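Local structure of glutathione reductase (Bartonella henselae, 3O0H) at residues B[68-73]-B[111-116]; B[202-207]-B[224-229]; B[239-244]-B[367-372]. The protein probably catalyses the NADPH-dependent reduction of glutathione disulfide to glutathione, passing electrons through its bound FAD and a redox-active disulfide. One frame throughout, in Å; residues are numbered along the deposited sequence.

In the fold
The three contacts follow one another along the chain and lead from the flavin site to the edge of the dimerisation domain. Contact 1 pairs helix 69-88, whose start lies against the FAD, with helix 102-126. Contact 2, its centre about 22 Å from that of contact 1, joins helix 201-212 to the loop after strand 216-220 in the Rossmann-type pyridine-nucleotide domain; Lys72 and Glu205 form a salt bridge between the two. Contact 3, where helix 232-245 meets the approach to strand 371-375 of the antiparallel sheet, lies about 10 Å from contact 2 and about 24 Å from contact 1, centre to centre. Leu227 packs on Ile371 there, so nucleotide-domain loop, helix and dimerisation domain share one apolar region.

Contact 1 (B[68-73]-B[111-116]); sequences GCVPKK and KEISRL. With FAD (flavin-adenine dinucleotide), chain H.
Lys72 NZ is gripped by three acceptors: N5 of FAD at 3.0 Å, O4 of FAD at 2.9 Å and the carboxylate oxygen OE1 of Glu205. This is the flavin site of a disulfide reductase, with the disulfide from Cys64 to Cys69, the latter opening helix 69-88, consistent with the redox-active disulfide of this family. The lysine chain leaves with CG anti to the backbone N (chi1 175°), then bends at each of the next three torsions, which curls the ammonium group back to N5 and O4. The two bonds fix the lysine at the N5 and O4 edge of the flavin, and the Glu205 salt bridge holds it from the protein side. Cys69 SG lies over the face of the isoalloxazine, 3.2 Å from FAD C10, a close van der Waals contact. Gly68 takes the N-cap position, and its O accepts a bond from Lys72 N.

The helix turns its other side to helix 102-126, the short segments running roughly antiparallel at 153° with axes 10.6 Å apart. The join is entirely apolar. Val70 and Leu116 reach toward each other tip to tip, Val70 CG1 standing 3.8 Å from Leu116 CD1. Ile113 CG2 lies more loosely by the proline ring, 4.2 Å from Pro71 CD. Met398 of the second subunit also packs on Val70, bringing the dimer interface to this helix pair. One turn apart on helix 102-126, Arg115 grips Glu112 side-on: NE donates to OE1 and NH2 to the syn lone pair of OE2, the latter at 2.8 Å.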
loop_
_atom_site.group_PDB
_atom_site.type_symbol
_atom_site.label_atom_id
_atom_site.label_comp_id
_atom_site.label_asym_id
_atom_site.label_seq_id
_atom_site.Cartn_x
_atom_site.Cartn_y
_atom_site.Cartn_z
ATOM N N GLY B 68 13.432 16.210 -9.736
ATOM C CA GLY B 68 12.028 15.949 -9.960
ATOM C C GLY B 68 11.521 14.911 -8.982
ATOM O O GLY B 68 11.687 15.110 -7.763
ATOM N N CYS B 69 10.939 13.825 -9.510
ATOM C CA CYS B 69 10.243 12.825 -8.702
ATOM C C CYS B 69 11.109 12.269 -7.584
ATOM O O CYS B 69 10.617 12.056 -6.457
ATOM C CB CYS B 69 9.778 11.614 -9.552
ATOM S SG CYS B 69 9.763 11.747 -11.374
ATOM N N VAL B 70 12.379 12.023 -7.872
ATOM C CA VAL B 70 13.233 11.332 -6.888
ATOM C C VAL B 70 13.552 12.245 -5.688
ATOM O O VAL B 70 13.212 11.912 -4.558
ATOM C CB VAL B 70 14.458 10.745 -7.532
ATOM C CG1 VAL B 70 15.480 10.296 -6.470
ATOM C CG2 VAL B 70 14.037 9.535 -8.388
ATOM N N PRO B 71 14.178 13.401 -5.912
ATOM C CA PRO B 71 14.360 14.246 -4.711
ATOM C C PRO B 71 13.083 14.791 -4.057
ATOM O O PRO B 71 13.065 14.949 -2.838
ATOM C CB PRO B 71 15.249 15.377 -5.200
ATOM C CG PRO B 71 15.108 15.365 -6.715
ATOM C CD PRO B 71 14.872 13.947 -7.090
ATOM N N LYS B 72 12.031 15.036 -4.843
ATOM C CA LYS B 72 10.724 15.394 -4.341
ATOM C C LYS B 72 10.238 14.338 -3.300
ATOM O O LYS B 72 9.746 14.667 -2.206
ATOM C CB LYS B 72 9.752 15.447 -5.559
ATOM C CG LYS B 72 8.323 15.693 -5.266
ATOM C CD LYS B 72 7.494 14.450 -4.908
ATOM C CE LYS B 72 7.084 13.660 -6.116
ATOM N NZ LYS B 72 6.372 14.375 -7.249
ATOM N N LYS B 73 10.351 13.079 -3.667
ATOM C CA LYS B 73 9.863 11.991 -2.813
ATOM C C LYS B 73 10.726 11.882 -1.549
ATOM O O LYS B 73 10.239 11.570 -0.456
ATOM C CB LYS B 73 9.842 10.671 -3.602
ATOM C CG LYS B 73 9.215 9.476 -2.832
ATOM C CD LYS B 73 7.747 9.631 -2.741
ATOM C CE LYS B 73 7.030 8.398 -2.130
ATOM N NZ LYS B 73 7.040 7.091 -2.879
ATOM N N LYS B 111 23.873 12.932 -2.359
ATOM C CA LYS B 111 24.597 11.626 -2.421
ATOM C C LYS B 111 23.739 10.661 -3.262
ATOM O O LYS B 111 24.243 9.941 -4.135
ATOM C CB LYS B 111 24.814 11.049 -1.026
ATOM C CG LYS B 111 25.564 9.700 -0.975
ATOM C CD LYS B 111 25.892 9.288 0.473
ATOM C CE LYS B 111 26.762 8.023 0.531
ATOM N NZ LYS B 111 26.729 7.450 1.914
ATOM N N GLU B 112 22.440 10.660 -2.993
ATOM C CA GLU B 112 21.547 9.695 -3.625
ATOM C C GLU B 112 21.339 9.967 -5.098
ATOM O O GLU B 112 21.340 9.017 -5.908
ATOM C CB GLU B 112 20.198 9.629 -2.901
ATOM C CG GLU B 112 19.160 8.686 -3.540
ATOM C CD GLU B 112 19.631 7.243 -3.670
ATOM O OE1 GLU B 112 20.731 6.871 -3.157
ATOM O OE2 GLU B 112 18.898 6.457 -4.301
ATOM N N ILE B 113 21.168 11.224 -5.478
ATOM C CA ILE B 113 20.969 11.524 -6.891
ATOM C C ILE B 113 22.288 11.323 -7.683
ATOM O O ILE B 113 22.238 10.881 -8.840
ATOM C CB ILE B 113 20.330 12.935 -7.205
ATOM C CG1 ILE B 113 21.311 14.089 -6.954
ATOM C CG2 ILE B 113 18.973 13.127 -6.462
ATOM C CD1 ILE B 113 20.816 15.519 -7.364
ATOM N N SER B 114 23.435 11.612 -7.065
ATOM C CA SER B 114 24.728 11.259 -7.688
ATOM C C SER B 114 24.938 9.748 -7.910
ATOM O O SER B 114 25.485 9.338 -8.931
ATOM C CB SER B 114 25.906 11.899 -6.935
ATOM O OG SER B 114 25.744 13.326 -7.028
ATOM N N ARG B 115 24.471 8.920 -6.980
ATOM C CA ARG B 115 24.523 7.467 -7.114
ATOM C C ARG B 115 23.685 7.018 -8.323
ATOM O O ARG B 115 24.171 6.292 -9.205
ATOM C CB ARG B 115 23.994 6.797 -5.851
ATOM C CG ARG B 115 24.219 5.282 -5.772
ATOM C CD ARG B 115 23.532 4.662 -4.552
ATOM N NE ARG B 115 22.072 4.743 -4.608
ATOM C CZ ARG B 115 21.289 3.843 -5.186
ATOM N NH1 ARG B 115 21.809 2.759 -5.778
ATOM N NH2 ARG B 115 19.985 4.005 -5.144
ATOM N N LEU B 116 22.446 7.491 -8.371
ATOM C CA LEU B 116 21.539 7.176 -9.478
ATOM C C LEU B 116 22.086 7.648 -10.834
ATOM O O LEU B 116 22.125 6.886 -11.803
ATOM C CB LEU B 116 20.189 7.837 -9.223
ATOM C CG LEU B 116 19.424 7.236 -8.041
ATOM C CD1 LEU B 116 18.073 7.973 -7.926
ATOM C CD2 LEU B 116 19.199 5.705 -8.173
HETATM P PA FAD H . 13.543 14.672 -19.025
HETATM O O1A FAD H . 13.164 16.033 -18.527
HETATM O O2A FAD H . 13.646 13.625 -17.949
HETATM O O5B FAD H . 14.906 14.681 -19.858
HETATM C C5B FAD H . 15.233 15.649 -20.833
HETATM C C4B FAD H . 16.740 15.789 -20.773
HETATM O O4B FAD H . 17.238 16.458 -21.922
HETATM C C3B FAD H . 17.243 16.574 -19.567
HETATM O O3B FAD H . 18.245 15.825 -18.873
HETATM C C2B FAD H . 17.835 17.840 -20.159
HETATM O O2B FAD H . 18.956 18.269 -19.423
HETATM C C1B FAD H . 18.263 17.421 -21.524
HETATM N N9A FAD H . 18.207 18.348 -22.666
HETATM C C8A FAD H . 17.162 19.131 -23.060
HETATM N N7A FAD H . 17.483 19.704 -24.230
HETATM C C5A FAD H . 18.732 19.270 -24.573
HETATM C C6A FAD H . 19.517 19.458 -25.680
HETATM N N6A FAD H . 19.160 20.256 -26.697
HETATM N N1A FAD H . 20.741 18.838 -25.743
HETATM C C2A FAD H . 21.135 18.007 -24.720
HETATM N N3A FAD H . 20.347 17.790 -23.639
HETATM C C4A FAD H . 19.149 18.390 -23.615
HETATM N N1 FAD H . 6.723 12.436 -12.982
HETATM C C2 FAD H . 6.206 11.296 -12.399
HETATM O O2 FAD H . 5.847 10.296 -13.072
HETATM N N3 FAD H . 6.086 11.242 -11.067
HETATM C C4 FAD H . 6.493 12.272 -10.235
HETATM O O4 FAD H . 6.376 12.097 -9.015
HETATM C C4X FAD H . 7.017 13.428 -10.814
HETATM N N5 FAD H . 7.454 14.476 -10.051
HETATM C C5X FAD H . 8.008 15.585 -10.690
HETATM C C6 FAD H . 8.427 16.640 -9.900
HETATM C C7 FAD H . 9.000 17.767 -10.476
HETATM C C7M FAD H . 9.458 18.891 -9.564
HETATM C C8 FAD H . 9.155 17.832 -11.847
HETATM C C8M FAD H . 9.739 19.066 -12.503
HETATM C C9 FAD H . 8.711 16.787 -12.649
HETATM C C9A FAD H . 8.127 15.657 -12.066
HETATM N N10 FAD H . 7.679 14.586 -12.819
HETATM C C10 FAD H . 7.153 13.479 -12.201
HETATM C "C1'" FAD H . 7.753 14.576 -14.295
HETATM C "C2'" FAD H . 8.946 13.837 -14.846
HETATM O "O2'" FAD H . 10.123 14.468 -14.380
HETATM C "C3'" FAD H . 8.882 13.906 -16.350
HETATM O "O3'" FAD H . 7.617 13.546 -16.873
HETATM C "C4'" FAD H . 10.009 13.102 -16.961
HETATM O "O4'" FAD H . 11.247 13.581 -16.429
HETATM C "C5'" FAD H . 10.032 13.262 -18.476
HETATM O "O5'" FAD H . 11.069 12.440 -19.055
HETATM P P FAD H . 11.700 12.969 -20.433
HETATM O O1P FAD H . 12.636 11.922 -20.994
HETATM O O2P FAD H . 10.588 13.369 -21.378
HETATM O O3P FAD H . 12.449 14.337 -20.150
#

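Contact 2 (B[202-207]-B[224-229]); sequences IGVEFA and DLILRN
Val204 holds CG1 anti to its carbonyl carbon (chi1 -56°), while Ile226 sets CG1 between its own backbone N and carbonyl carbon (chi1 59°); together these rotations bring the valine methyl against the isoleucine branch. Val204 CG1 comes within 3.8 Å of Ile226 CD1, and lies 4.1 Å from Ile226 CB. The two side chains run across each other at a slant, so that one methyl is served by both the end and the root of the isoleucine. The other valine methyl, CG2, faces Leu227, whose CD2 is 4.1 Å away. Leu227 has positive phi and psi, backbone angles in the left-handed helical region, and its side chain starts off to one side before its end swings nearer to helix 201-212.

That helix is the one that follows the first strand of a Rossmann-type parallel sheet, and Gly203 fits the last glycine of a GxGxxG pattern; in glutathione reductases this domain binds NADPH. Leu219, on strand 216-220, touches both Val204 and Ile226, so the apolar join continues onto the sheet. The loop is also fixed through its backbone: Ile226 N bonds to Tyr251 OH, and the carbonyl oxygens of Leu225 and Ile226 accept from the guanidinium of Arg235. Leu227 shares a further backbone hydrogen bond with Gly199, tying the loop to the turn that precedes helix 201-212.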
loop_
_atom_site.group_PDB
_atom_site.type_symbol
_atom_site.label_atom_id
_atom_site.label_comp_id
_atom_site.label_asym_id
_atom_site.label_seq_id
_atom_site.Cartn_x
_atom_site.Cartn_y
_atom_site.Cartn_z
ATOM N N ILE B 202 2.769 20.099 -8.352
ATOM C CA ILE B 202 4.089 20.521 -7.838
ATOM C C ILE B 202 3.943 21.501 -6.649
ATOM O O ILE B 202 4.577 21.352 -5.565
ATOM C CB ILE B 202 5.031 21.058 -8.947
ATOM C CG1 ILE B 202 5.491 19.902 -9.844
ATOM C CG2 ILE B 202 6.235 21.682 -8.332
ATOM C CD1 ILE B 202 6.021 20.302 -11.224
ATOM N N GLY B 203 3.089 22.488 -6.809
ATOM C CA GLY B 203 2.877 23.434 -5.734
ATOM C C GLY B 203 2.309 22.845 -4.443
ATOM O O GLY B 203 2.809 23.166 -3.345
ATOM N N VAL B 204 1.312 21.959 -4.547
ATOM C CA VAL B 204 0.765 21.348 -3.366
ATOM C C VAL B 204 1.748 20.382 -2.704
ATOM O O VAL B 204 1.774 20.288 -1.471
ATOM C CB VAL B 204 -0.614 20.656 -3.536
ATOM C CG1 VAL B 204 -1.633 21.640 -4.091
ATOM C CG2 VAL B 204 -0.540 19.367 -4.315
ATOM N N GLU B 205 2.564 19.717 -3.486
ATOM C CA GLU B 205 3.559 18.799 -2.908
ATOM C C GLU B 205 4.562 19.598 -2.074
ATOM O O GLU B 205 4.862 19.222 -0.966
ATOM C CB GLU B 205 4.255 17.976 -3.974
ATOM C CG GLU B 205 3.373 16.822 -4.482
ATOM C CD GLU B 205 3.926 16.081 -5.673
ATOM O OE1 GLU B 205 4.871 16.567 -6.333
ATOM O OE2 GLU B 205 3.412 14.996 -5.990
ATOM N N PHE B 206 5.083 20.686 -2.638
ATOM C CA PHE B 206 6.098 21.489 -1.959
ATOM C C PHE B 206 5.517 22.324 -0.824
ATOM O O PHE B 206 6.149 22.444 0.185
ATOM C CB PHE B 206 6.860 22.366 -2.956
ATOM C CG PHE B 206 7.932 21.608 -3.691
ATOM C CD1 PHE B 206 9.133 21.287 -3.045
ATOM C CD2 PHE B 206 7.729 21.166 -4.973
ATOM C CE1 PHE B 206 10.122 20.552 -3.703
ATOM C CE2 PHE B 206 8.746 20.478 -5.658
ATOM C CZ PHE B 206 9.915 20.160 -4.999
ATOM N N ALA B 207 4.295 22.823 -0.952
ATOM C CA ALA B 207 3.624 23.438 0.204
ATOM C C ALA B 207 3.604 22.493 1.401
ATOM O O ALA B 207 3.961 22.906 2.512
ATOM C CB ALA B 207 2.192 23.973 -0.127
ATOM N N ASP B 224 -10.352 28.691 -8.135
ATOM C CA ASP B 224 -11.172 28.593 -6.950
ATOM C C ASP B 224 -10.775 27.466 -6.003
ATOM O O ASP B 224 -11.184 27.488 -4.853
ATOM C CB ASP B 224 -12.652 28.427 -7.332
ATOM C CG ASP B 224 -12.952 27.072 -8.010
ATOM O OD1 ASP B 224 -12.080 26.546 -8.747
ATOM O OD2 ASP B 224 -14.066 26.532 -7.799
ATOM N N LEU B 225 -10.023 26.473 -6.488
ATOM C CA LEU B 225 -9.644 25.281 -5.680
ATOM C C LEU B 225 -8.452 24.574 -6.300
ATOM O O LEU B 225 -8.384 24.439 -7.517
ATOM C CB LEU B 225 -10.856 24.311 -5.581
ATOM C CG LEU B 225 -10.829 23.067 -4.685
ATOM C CD1 LEU B 225 -10.625 23.377 -3.184
ATOM C CD2 LEU B 225 -12.167 22.273 -4.919
ATOM N N ILE B 226 -7.508 24.170 -5.465
ATOM C CA ILE B 226 -6.332 23.461 -5.901
ATOM C C ILE B 226 -6.651 22.212 -6.741
ATOM O O ILE B 226 -7.819 21.738 -6.754
ATOM C CB ILE B 226 -5.403 23.083 -4.732
ATOM C CG1 ILE B 226 -6.147 22.192 -3.689
ATOM C CG2 ILE B 226 -4.713 24.401 -4.166
ATOM C CD1 ILE B 226 -5.188 21.507 -2.659
ATOM N N LEU B 227 -5.626 21.761 -7.490
ATOM C CA LEU B 227 -5.694 20.542 -8.316
ATOM C C LEU B 227 -6.884 20.467 -9.277
ATOM O O LEU B 227 -7.712 19.535 -9.272
ATOM C CB LEU B 227 -5.620 19.310 -7.401
ATOM C CG LEU B 227 -4.359 19.182 -6.560
ATOM C CD1 LEU B 227 -4.412 17.962 -5.670
ATOM C CD2 LEU B 227 -3.152 19.109 -7.463
ATOM N N ARG B 228 -6.962 21.469 -10.160
ATOM C CA ARG B 228 -7.894 21.467 -11.269
ATOM C C ARG B 228 -7.721 20.130 -12.016
ATOM O O ARG B 228 -6.614 19.654 -12.123
ATOM C CB ARG B 228 -7.498 22.591 -12.236
ATOM C CG ARG B 228 -8.582 23.532 -12.633
ATOM C CD ARG B 228 -8.075 24.507 -13.702
ATOM N NE ARG B 228 -7.094 25.497 -13.212
ATOM C CZ ARG B 228 -7.358 26.785 -12.918
ATOM N NH1 ARG B 228 -8.593 27.282 -12.991
ATOM N NH2 ARG B 228 -6.367 27.599 -12.540
ATOM N N ASN B 229 -8.802 19.542 -12.487
ATOM C CA ASN B 229 -8.792 18.270 -13.275
ATOM C C ASN B 229 -8.664 16.952 -12.468
ATOM O O ASN B 229 -8.711 15.844 -13.058
ATOM C CB ASN B 229 -7.726 18.290 -14.393
ATOM C CG ASN B 229 -7.932 19.441 -15.361
ATOM O OD1 ASN B 229 -7.021 20.219 -15.608
ATOM N ND2 ASN B 229 -9.127 19.556 -15.887
#

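Contact 3 (B[239-244]-B[367-372]); sequences NDAMVA and SQPEIG
Apolar contact across the join rests on Ala241 and Pro369. The methyl of Ala241 sits against the pyrrolidine ring, CB lying 3.5 Å from Pro369 CD and 3.9 Å from Pro369 CG, a close approach for two carbons. A cis peptide bond precedes Pro369, bending the chain sharply where it passes the helix. Leu238, one turn before Met242, touches Ser367, Pro369 and Ile371 and widens the same surface. Met242 meets backbone rather than side chain: its CG is 4.4 Å from Gln368 O, a loose van der Waals approach.

Within each segment one side-chain hydrogen bond is made. Ser367 OG donates to Pro369 O at 2.7 Å, with a C=O...donor angle of 141° and the hydroxyl tilted 21° from the carbonyl plane, so a side chain spans the cis bend. On the helix, Asn239 ND2 gives its N-H to the anti side of Asp240 OD1 at 2.9 Å, the acceptor oxygen lying nearly in the amide plane of Asn239. A polar tie between the two parts comes from just beyond the segment: Lys245 NZ bonds to Gln368 O. The end of the Gln368 side chain leads away from this helix, and its OE1 is held by Ser79 OG on helix 69-88.

Backbone bonds then carry the chain into the sheet, Ile371 pairing with Val365 and Gly372 with Val427. The arrangement is a domain junction of the pyridine nucleotide-disulphide oxidoreductase fold, a helix of the Rossmann-type nucleotide domain resting on the hairpin connection between strands 363-365 and 371-375 of the dimerisation domain.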
loop_
_atom_site.group_PDB
_atom_site.type_symbol
_atom_site.label_atom_id
_atom_site.label_comp_id
_atom_site.label_asym_id
_atom_site.label_seq_id
_atom_site.Cartn_x
_atom_site.Cartn_y
_atom_site.Cartn_z
ATOM N N ASN B 239 -7.499 20.355 0.211
ATOM C CA ASN B 239 -7.553 21.783 0.553
ATOM C C ASN B 239 -7.843 21.928 2.033
ATOM O O ASN B 239 -7.177 22.669 2.730
ATOM C CB ASN B 239 -8.660 22.492 -0.222
ATOM C CG ASN B 239 -8.858 23.923 0.250
ATOM O OD1 ASN B 239 -8.139 24.826 -0.182
ATOM N ND2 ASN B 239 -9.810 24.122 1.153
ATOM N N ASP B 240 -8.864 21.209 2.503
ATOM C CA ASP B 240 -9.337 21.389 3.843
ATOM C C ASP B 240 -8.302 20.883 4.883
ATOM O O ASP B 240 -8.139 21.468 5.962
ATOM C CB ASP B 240 -10.678 20.718 4.027
ATOM C CG ASP B 240 -11.781 21.327 3.174
ATOM O OD1 ASP B 240 -11.643 22.399 2.559
ATOM O OD2 ASP B 240 -12.847 20.698 3.169
ATOM N N ALA B 241 -7.597 19.803 4.573
ATOM C CA ALA B 241 -6.562 19.304 5.486
ATOM C C ALA B 241 -5.368 20.275 5.561
ATOM O O ALA B 241 -4.705 20.412 6.624
ATOM C CB ALA B 241 -6.095 17.912 5.036
ATOM N N MET B 242 -5.063 20.915 4.435
ATOM C CA MET B 242 -3.928 21.841 4.390
ATOM C C MET B 242 -4.236 23.080 5.220
ATOM O O MET B 242 -3.412 23.545 5.973
ATOM C CB MET B 242 -3.557 22.204 2.931
ATOM C CG MET B 242 -2.915 21.034 2.164
ATOM S SD MET B 242 -2.684 21.341 0.402
ATOM C CE MET B 242 -1.380 22.592 0.502
ATOM N N VAL B 243 -5.432 23.627 5.052
ATOM C CA VAL B 243 -5.841 24.801 5.800
ATOM C C VAL B 243 -5.953 24.480 7.288
ATOM O O VAL B 243 -5.522 25.250 8.164
ATOM C CB VAL B 243 -7.185 25.329 5.247
ATOM C CG1 VAL B 243 -7.723 26.412 6.183
ATOM C CG2 VAL B 243 -7.031 25.882 3.776
ATOM N N ALA B 244 -6.523 23.330 7.605
ATOM C CA ALA B 244 -6.722 22.952 9.012
ATOM C C ALA B 244 -5.377 22.862 9.742
ATOM O O ALA B 244 -5.284 23.199 10.917
ATOM C CB ALA B 244 -7.461 21.599 9.116
ATOM N N SER B 367 1.255 14.924 -1.995
ATOM C CA SER B 367 0.754 15.864 -1.031
ATOM C C SER B 367 0.633 15.152 0.328
ATOM O O SER B 367 0.894 13.933 0.460
ATOM C CB SER B 367 -0.613 16.397 -1.519
ATOM O OG SER B 367 -1.448 15.341 -1.936
ATOM N N GLN B 368 0.252 15.910 1.342
ATOM C CA GLN B 368 -0.043 15.357 2.655
ATOM C C GLN B 368 -1.360 15.962 3.131
ATOM O O GLN B 368 -1.401 17.124 3.461
ATOM C CB GLN B 368 1.072 15.637 3.646
ATOM C CG GLN B 368 2.459 15.117 3.118
ATOM C CD GLN B 368 3.647 15.605 3.932
ATOM O OE1 GLN B 368 4.572 16.278 3.421
ATOM N NE2 GLN B 368 3.625 15.297 5.181
ATOM N N PRO B 369 -2.434 15.186 3.106
ATOM C CA PRO B 369 -2.534 13.783 2.687
ATOM C C PRO B 369 -2.251 13.524 1.198
ATOM O O PRO B 369 -2.443 14.410 0.371
ATOM C CB PRO B 369 -3.992 13.402 3.019
ATOM C CG PRO B 369 -4.700 14.707 3.255
ATOM C CD PRO B 369 -3.712 15.728 3.622
ATOM N N GLU B 370 -1.736 12.317 0.950
ATOM C CA GLU B 370 -1.399 11.795 -0.343
ATOM C C GLU B 370 -2.656 11.476 -1.140
ATOM O O GLU B 370 -3.726 11.173 -0.582
ATOM C CB GLU B 370 -0.578 10.496 -0.200
ATOM C CG GLU B 370 0.719 10.611 0.541
ATOM C CD GLU B 370 1.202 9.236 1.007
ATOM O OE1 GLU B 370 1.770 8.514 0.146
ATOM O OE2 GLU B 370 0.979 8.909 2.209
ATOM N N ILE B 371 -2.503 11.551 -2.459
ATOM C CA ILE B 371 -3.572 11.286 -3.399
ATOM C C ILE B 371 -3.120 10.217 -4.421
ATOM O O ILE B 371 -1.957 10.219 -4.871
ATOM C CB ILE B 371 -3.942 12.576 -4.162
ATOM C CG1 ILE B 371 -4.785 13.486 -3.283
ATOM C CG2 ILE B 371 -4.734 12.281 -5.464
ATOM C CD1 ILE B 371 -4.916 14.949 -3.874
ATOM N N GLY B 372 -4.050 9.339 -4.756
ATOM C CA GLY B 372 -3.951 8.431 -5.887
ATOM C C GLY B 372 -5.247 8.440 -6.673
ATOM O O GLY B 372 -6.371 8.495 -6.106
#